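Local coordinates for protein azurocidin (Homo sapiens, PDB 1A7S) that binds heparin, kills many Gram-negative bacteria and attracts monocytes and fibroblasts, as a neutrophil granule glycoprotein built like an elastase-type serine protease, at residues A[31-36]-A[96-101]; A[53-58]-A[69-74]. One frame throughout, in Å; residues are numbered along the deposited sequence.

In the fold
Contact 2 lies in the wall of the N-terminal six-stranded antiparallel barrel of the trypsin-like fold; contact 1 joins a hairpin turn of that barrel to the loop following strand 91-95. Their centres lie about 9 Å apart on the same side of the chain's centre. Contact 2 is true sheet pairing, strand 51-55 against strand 69-77, with four backbone hydrogen bonds and a largely apolar face, partly buried. Contact 1 is a surface contact, carried by one nearly straight backbone bond and a salt bridge whose hydrogen bond is weak. The two meet directly: Asp96 OD2 probably accepts a hydrogen bond from Ser72 N and Gln69 OE1 one from Asn100 N. Along the chain, contact 2 is nested inside the loop that contact 1 closes.

Contact 1. Residues A[31-36]-A[96-101]; sequences IHARFV and DREANL
The type I beta turn from His32 to Phe35, which joins strands 23-32 and 35-38, is met at its two central residues, Ala33 and Arg34, by Glu98 and Ala99 of the chain leaving strand 91-95. Ala33 O accepts a nearly straight hydrogen bond from Ala99 N (2.8 Å, 172° at the hydrogen). The same oxygen takes a CA-H...O contact from Glu98 CA at 3.4 Å, so one carbonyl holds two successive residues. Beside it, the Ala33 CB methyl packs on Glu98 CG at 3.9 Å.

In the barrel of this trypsin-like domain, the turn is part of a hairpin with a classic beta bulge, Ile31 and His32 both facing Phe35; it lies within residues 20-44, which have antibiotic activity. Arg34 leaves the turn extended and then bends at chi3 (-62°), which carries its guanidinium over to Glu98. Glu98 CG lies over one face of that group, toward its rim, 3.5 Å from Arg34 NH2. The carboxylate and guanidinium planes are 69° apart. Within the salt bridge from Arg34 NH2 to Glu98 OE2 the hydrogen bond is weak, long (3.2 Å) and bent. On the other segment Arg97 folds back on Asp96: its NH1 reaches the syn lone pair of Asp96 OD1 at 2.9 Å, while its NH2 bonds Thr70 O of strand 69-77.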
loop_
_atom_site.group_PDB
_atom_site.type_symbol
_atom_site.label_atom_id
_atom_site.label_comp_id
_atom_site.label_asym_id
_atom_site.label_seq_id
_atom_site.Cartn_x
_atom_site.Cartn_y
_atom_site.Cartn_z
ATOM N N ILE A 31 5.160 8.447 1.048
ATOM C CA ILE A 31 4.228 9.580 1.141
ATOM C C ILE A 31 4.884 10.850 1.619
ATOM O O ILE A 31 4.232 11.919 1.717
ATOM C CB ILE A 31 3.005 9.264 2.016
ATOM C CG1 ILE A 31 3.379 8.867 3.451
ATOM C CG2 ILE A 31 2.167 8.161 1.338
ATOM C CD1 ILE A 31 2.304 9.158 4.476
ATOM N N HIS A 32 6.179 10.820 1.848
ATOM C CA HIS A 32 6.998 11.912 2.366
ATOM C C HIS A 32 8.430 11.398 2.231
ATOM O O HIS A 32 8.676 10.201 2.173
ATOM C CB HIS A 32 6.633 12.136 3.854
ATOM C CG HIS A 32 7.398 13.225 4.566
ATOM N ND1 HIS A 32 6.984 14.471 4.891
ATOM C CD2 HIS A 32 8.579 13.157 5.088
ATOM C CE1 HIS A 32 7.982 15.101 5.537
ATOM N NE2 HIS A 32 8.980 14.236 5.648
ATOM N N ALA A 33 9.403 12.312 2.092
ATOM C CA ALA A 33 10.751 11.874 1.954
ATOM C C ALA A 33 11.227 10.894 2.984
ATOM O O ALA A 33 12.099 10.055 2.735
ATOM C CB ALA A 33 11.700 13.111 1.930
ATOM N N ARG A 34 10.742 10.891 4.171
ATOM C CA ARG A 34 11.058 10.150 5.340
ATOM C C ARG A 34 10.061 9.118 5.780
ATOM O O ARG A 34 10.283 8.428 6.789
ATOM C CB ARG A 34 11.443 11.075 6.534
ATOM C CG ARG A 34 12.290 10.515 7.600
ATOM C CD ARG A 34 12.571 11.603 8.665
ATOM N NE ARG A 34 13.288 12.727 8.144
ATOM C CZ ARG A 34 14.627 12.869 8.193
ATOM N NH1 ARG A 34 15.405 11.841 8.538
ATOM N NH2 ARG A 34 15.239 14.009 7.795
ATOM N N PHE A 35 8.928 8.930 5.073
ATOM C CA PHE A 35 7.902 8.057 5.558
ATOM C C PHE A 35 7.208 7.262 4.434
ATOM O O PHE A 35 6.854 7.778 3.393
ATOM C CB PHE A 35 6.746 8.810 6.306
ATOM C CG PHE A 35 7.197 9.436 7.621
ATOM C CD1 PHE A 35 7.716 10.726 7.585
ATOM C CD2 PHE A 35 7.032 8.805 8.800
ATOM C CE1 PHE A 35 8.071 11.328 8.781
ATOM C CE2 PHE A 35 7.408 9.364 9.996
ATOM C CZ PHE A 35 7.938 10.657 9.968
ATOM N N VAL A 36 7.011 5.989 4.751
ATOM C CA VAL A 36 6.240 5.046 3.964
ATOM C C VAL A 36 4.956 4.691 4.677
ATOM O O VAL A 36 4.933 4.396 5.878
ATOM C CB VAL A 36 7.070 3.785 3.649
ATOM C CG1 VAL A 36 6.213 2.621 3.145
ATOM C CG2 VAL A 36 8.087 4.170 2.478
ATOM N N ASP A 96 15.128 5.445 7.887
ATOM C CA ASP A 96 16.330 5.845 8.579
ATOM C C ASP A 96 16.902 7.168 8.090
ATOM O O ASP A 96 17.741 7.769 8.762
ATOM C CB ASP A 96 17.382 4.771 8.497
ATOM C CG ASP A 96 17.930 4.429 7.127
ATOM O OD1 ASP A 96 18.713 5.277 6.566
ATOM O OD2 ASP A 96 17.549 3.500 6.468
ATOM N N ARG A 97 16.509 7.591 6.916
ATOM C CA ARG A 97 17.006 8.847 6.309
ATOM C C ARG A 97 16.003 9.276 5.261
ATOM O O ARG A 97 15.087 8.510 4.876
ATOM C CB ARG A 97 18.385 8.614 5.718
ATOM C CG ARG A 97 18.302 7.692 4.457
ATOM C CD ARG A 97 19.703 7.201 4.048
ATOM N NE ARG A 97 19.648 6.459 2.770
ATOM C CZ ARG A 97 19.274 5.168 2.700
ATOM N NH1 ARG A 97 19.062 4.422 3.765
ATOM N NH2 ARG A 97 19.082 4.634 1.480
ATOM N N GLU A 98 16.132 10.462 4.689
ATOM C CA GLU A 98 15.289 10.860 3.590
ATOM C C GLU A 98 15.637 10.097 2.320
ATOM O O GLU A 98 16.791 9.980 1.940
ATOM C CB GLU A 98 15.456 12.379 3.267
ATOM C CG GLU A 98 14.779 13.181 4.387
ATOM C CD GLU A 98 14.646 14.645 4.161
ATOM O OE1 GLU A 98 15.035 15.159 3.100
ATOM O OE2 GLU A 98 14.184 15.343 5.098
ATOM N N ALA A 99 14.601 9.638 1.632
ATOM C CA ALA A 99 14.781 9.048 0.332
ATOM C C ALA A 99 15.121 10.155 -0.682
ATOM O O ALA A 99 14.695 11.290 -0.553
ATOM C CB ALA A 99 13.453 8.427 -0.109
ATOM N N ASN A 100 15.922 9.768 -1.660
ATOM C CA ASN A 100 16.202 10.698 -2.739
ATOM C C ASN A 100 15.067 10.597 -3.767
ATOM O O ASN A 100 14.653 9.482 -4.114
ATOM C CB ASN A 100 17.506 10.336 -3.476
ATOM C CG ASN A 100 18.733 10.876 -2.896
ATOM O OD1 ASN A 100 18.659 11.802 -2.028
ATOM N ND2 ASN A 100 19.895 10.389 -3.326
ATOM N N LEU A 101 14.639 11.713 -4.279
ATOM C CA LEU A 101 13.556 11.680 -5.317
ATOM C C LEU A 101 14.269 11.544 -6.648
ATOM O O LEU A 101 15.031 12.385 -7.063
ATOM C CB LEU A 101 12.665 12.907 -5.221
ATOM C CG LEU A 101 12.084 13.104 -3.777
ATOM C CD1 LEU A 101 11.285 14.357 -3.722
ATOM C CD2 LEU A 101 11.301 11.848 -3.380
#

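Contact 2. Residues A[53-58]-A[69-74]; sequences VVLGAY and QTFSIS. With EOH (ethanol), chain E.
Val53 to Leu55 pair with Gln69 to Phe71 as antiparallel neighbours in the six-stranded barrel of this trypsin-like fold, where strand 51-55 lies between strand 69-77 and strand 15-20, Val54 being backbone-bonded to Ser17 of the latter. Val53-Phe71 and Leu55-Gln69 are hydrogen-bonded pairs, and Val54-Thr70 between them is a non-hydrogen-bonded pair. The Val53-Phe71 pair is closed by two bonds, Val53 N to Phe71 O and Phe71 N to Val53 O, both 2.9 Å. Leu55-Gln69 is closed by Leu55 N to Gln69 O at 2.8 Å and Gln69 N to Leu55 O at 2.9 Å.

The tight side is the face bearing Val53, Leu55, Phe71 and Gln69, whose OE1 accepts a hydrogen bond from Asn100 N. Phe71 CG lies beside its own backbone N (chi1 -51°), which swings the ring along the strand to Leu55; the two side chains cross at about a right angle, with Leu55 CD1 3.6 Å from Phe71 CE1. At the other end Val53 CG2 meets Ile73 CG1 at 3.9 Å. Leu93 and Leu95 of strand 91-95 and Ala16 of strand 15-20 pack against this face as well.

On the reverse face the Val54-Thr70 pair is looser: Thr70 is exposed, while Val54 is buried and touches Gln19 of strand 15-20. Past the strand end the chain turns off at Gly56, whose O accepts a hydrogen bond from Ser67 OG. Val54 and Thr70 lie side by side, their nearest side-chain approach being Val54 CG2 to Thr70 OG1 at 4.1 Å.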
loop_
_atom_site.group_PDB
_atom_site.type_symbol
_atom_site.label_atom_id
_atom_site.label_comp_id
_atom_site.label_asym_id
_atom_site.label_seq_id
_atom_site.Cartn_x
_atom_site.Cartn_y
_atom_site.Cartn_z
ATOM N N VAL A 53 12.741 -1.641 4.014
ATOM C CA VAL A 53 11.908 -1.000 3.018
ATOM C C VAL A 53 12.737 -0.793 1.762
ATOM O O VAL A 53 13.790 -0.184 1.864
ATOM C CB VAL A 53 11.347 0.365 3.484
ATOM C CG1 VAL A 53 10.569 1.041 2.369
ATOM C CG2 VAL A 53 10.508 0.176 4.738
ATOM N N VAL A 54 12.263 -1.289 0.634
ATOM C CA VAL A 54 12.910 -1.118 -0.634
ATOM C C VAL A 54 12.061 -0.260 -1.557
ATOM O O VAL A 54 10.907 -0.590 -1.834
ATOM C CB VAL A 54 13.178 -2.488 -1.312
ATOM C CG1 VAL A 54 13.973 -2.284 -2.608
ATOM C CG2 VAL A 54 13.947 -3.402 -0.396
ATOM N N LEU A 55 12.631 0.846 -1.998
ATOM C CA LEU A 55 12.033 1.755 -2.979
ATOM C C LEU A 55 12.764 1.630 -4.305
ATOM O O LEU A 55 13.953 1.251 -4.320
ATOM C CB LEU A 55 12.128 3.186 -2.470
ATOM C CG LEU A 55 11.539 3.479 -1.081
ATOM C CD1 LEU A 55 11.666 4.985 -0.808
ATOM C CD2 LEU A 55 10.117 3.017 -0.999
ATOM N N GLY A 56 12.148 1.992 -5.398
ATOM C CA GLY A 56 12.778 1.936 -6.689
ATOM C C GLY A 56 12.930 0.544 -7.281
ATOM O O GLY A 56 13.625 0.392 -8.283
ATOM N N ALA A 57 12.277 -0.466 -6.694
ATOM C CA ALA A 57 12.412 -1.805 -7.227
ATOM C C ALA A 57 11.528 -2.034 -8.440
ATOM O O ALA A 57 10.473 -1.423 -8.581
ATOM C CB ALA A 57 12.031 -2.812 -6.163
ATOM N N TYR A 58 11.943 -2.992 -9.267
ATOM C CA TYR A 58 11.116 -3.474 -10.368
ATOM C C TYR A 58 10.988 -4.988 -10.234
ATOM O O TYR A 58 9.866 -5.494 -9.955
ATOM C CB TYR A 58 11.647 -3.054 -11.721
ATOM C CG TYR A 58 10.865 -3.568 -12.900
ATOM C CD1 TYR A 58 9.547 -3.162 -13.015
ATOM C CD2 TYR A 58 11.415 -4.443 -13.810
ATOM C CE1 TYR A 58 8.747 -3.557 -14.009
ATOM C CE2 TYR A 58 10.552 -4.880 -14.898
ATOM C CZ TYR A 58 9.246 -4.429 -14.917
ATOM O OH TYR A 58 8.393 -4.817 -15.996
ATOM N N GLN A 69 16.634 2.134 -3.583
ATOM C CA GLN A 69 17.036 2.697 -2.362
ATOM C C GLN A 69 16.488 1.841 -1.232
ATOM O O GLN A 69 15.282 1.541 -1.232
ATOM C CB GLN A 69 16.653 4.134 -2.145
ATOM C CG GLN A 69 17.216 5.086 -3.242
ATOM C CD GLN A 69 16.589 6.481 -3.092
ATOM O OE1 GLN A 69 16.623 7.053 -1.974
ATOM N NE2 GLN A 69 16.001 6.975 -4.152
ATOM N N THR A 70 17.287 1.437 -0.302
ATOM C CA THR A 70 16.937 0.589 0.803
ATOM C C THR A 70 17.047 1.270 2.142
ATOM O O THR A 70 18.003 2.036 2.352
ATOM C CB THR A 70 17.659 -0.760 0.806
ATOM O OG1 THR A 70 17.479 -1.394 -0.498
ATOM C CG2 THR A 70 17.238 -1.691 1.866
ATOM N N PHE A 71 16.128 0.994 3.038
ATOM C CA PHE A 71 16.052 1.625 4.343
ATOM C C PHE A 71 15.689 0.689 5.465
ATOM O O PHE A 71 14.978 -0.289 5.301
ATOM C CB PHE A 71 14.913 2.717 4.344
ATOM C CG PHE A 71 15.028 3.694 3.193
ATOM C CD1 PHE A 71 14.566 3.397 1.932
ATOM C CD2 PHE A 71 15.646 4.940 3.371
ATOM C CE1 PHE A 71 14.761 4.235 0.835
ATOM C CE2 PHE A 71 15.785 5.816 2.309
ATOM C CZ PHE A 71 15.371 5.459 1.035
ATOM N N SER A 72 16.242 1.089 6.648
ATOM C CA SER A 72 15.758 0.450 7.865
ATOM C C SER A 72 14.603 1.344 8.384
ATOM O O SER A 72 14.438 2.500 7.951
ATOM C CB SER A 72 16.833 0.370 8.961
ATOM O OG SER A 72 17.976 -0.388 8.533
ATOM N N ILE A 73 13.868 0.827 9.317
ATOM C CA ILE A 73 12.694 1.446 9.880
ATOM C C ILE A 73 13.038 1.983 11.281
ATOM O O ILE A 73 13.304 1.178 12.189
ATOM C CB ILE A 73 11.473 0.488 9.950
ATOM C CG1 ILE A 73 11.084 -0.021 8.565
ATOM C CG2 ILE A 73 10.337 1.187 10.649
ATOM C CD1 ILE A 73 10.191 -1.217 8.577
ATOM N N SER A 74 13.078 3.297 11.418
ATOM C CA SER A 74 13.472 3.934 12.684
ATOM C C SER A 74 12.289 4.066 13.667
ATOM O O SER A 74 12.510 4.167 14.889
ATOM C CB SER A 74 14.044 5.287 12.383
ATOM O OG SER A 74 15.195 5.252 11.595
HETATM C C1 EOH E . 10.696 0.391 -11.108
HETATM C C2 EOH E . 9.470 -0.285 -10.864
HETATM O O EOH E . 12.017 0.636 -10.678
#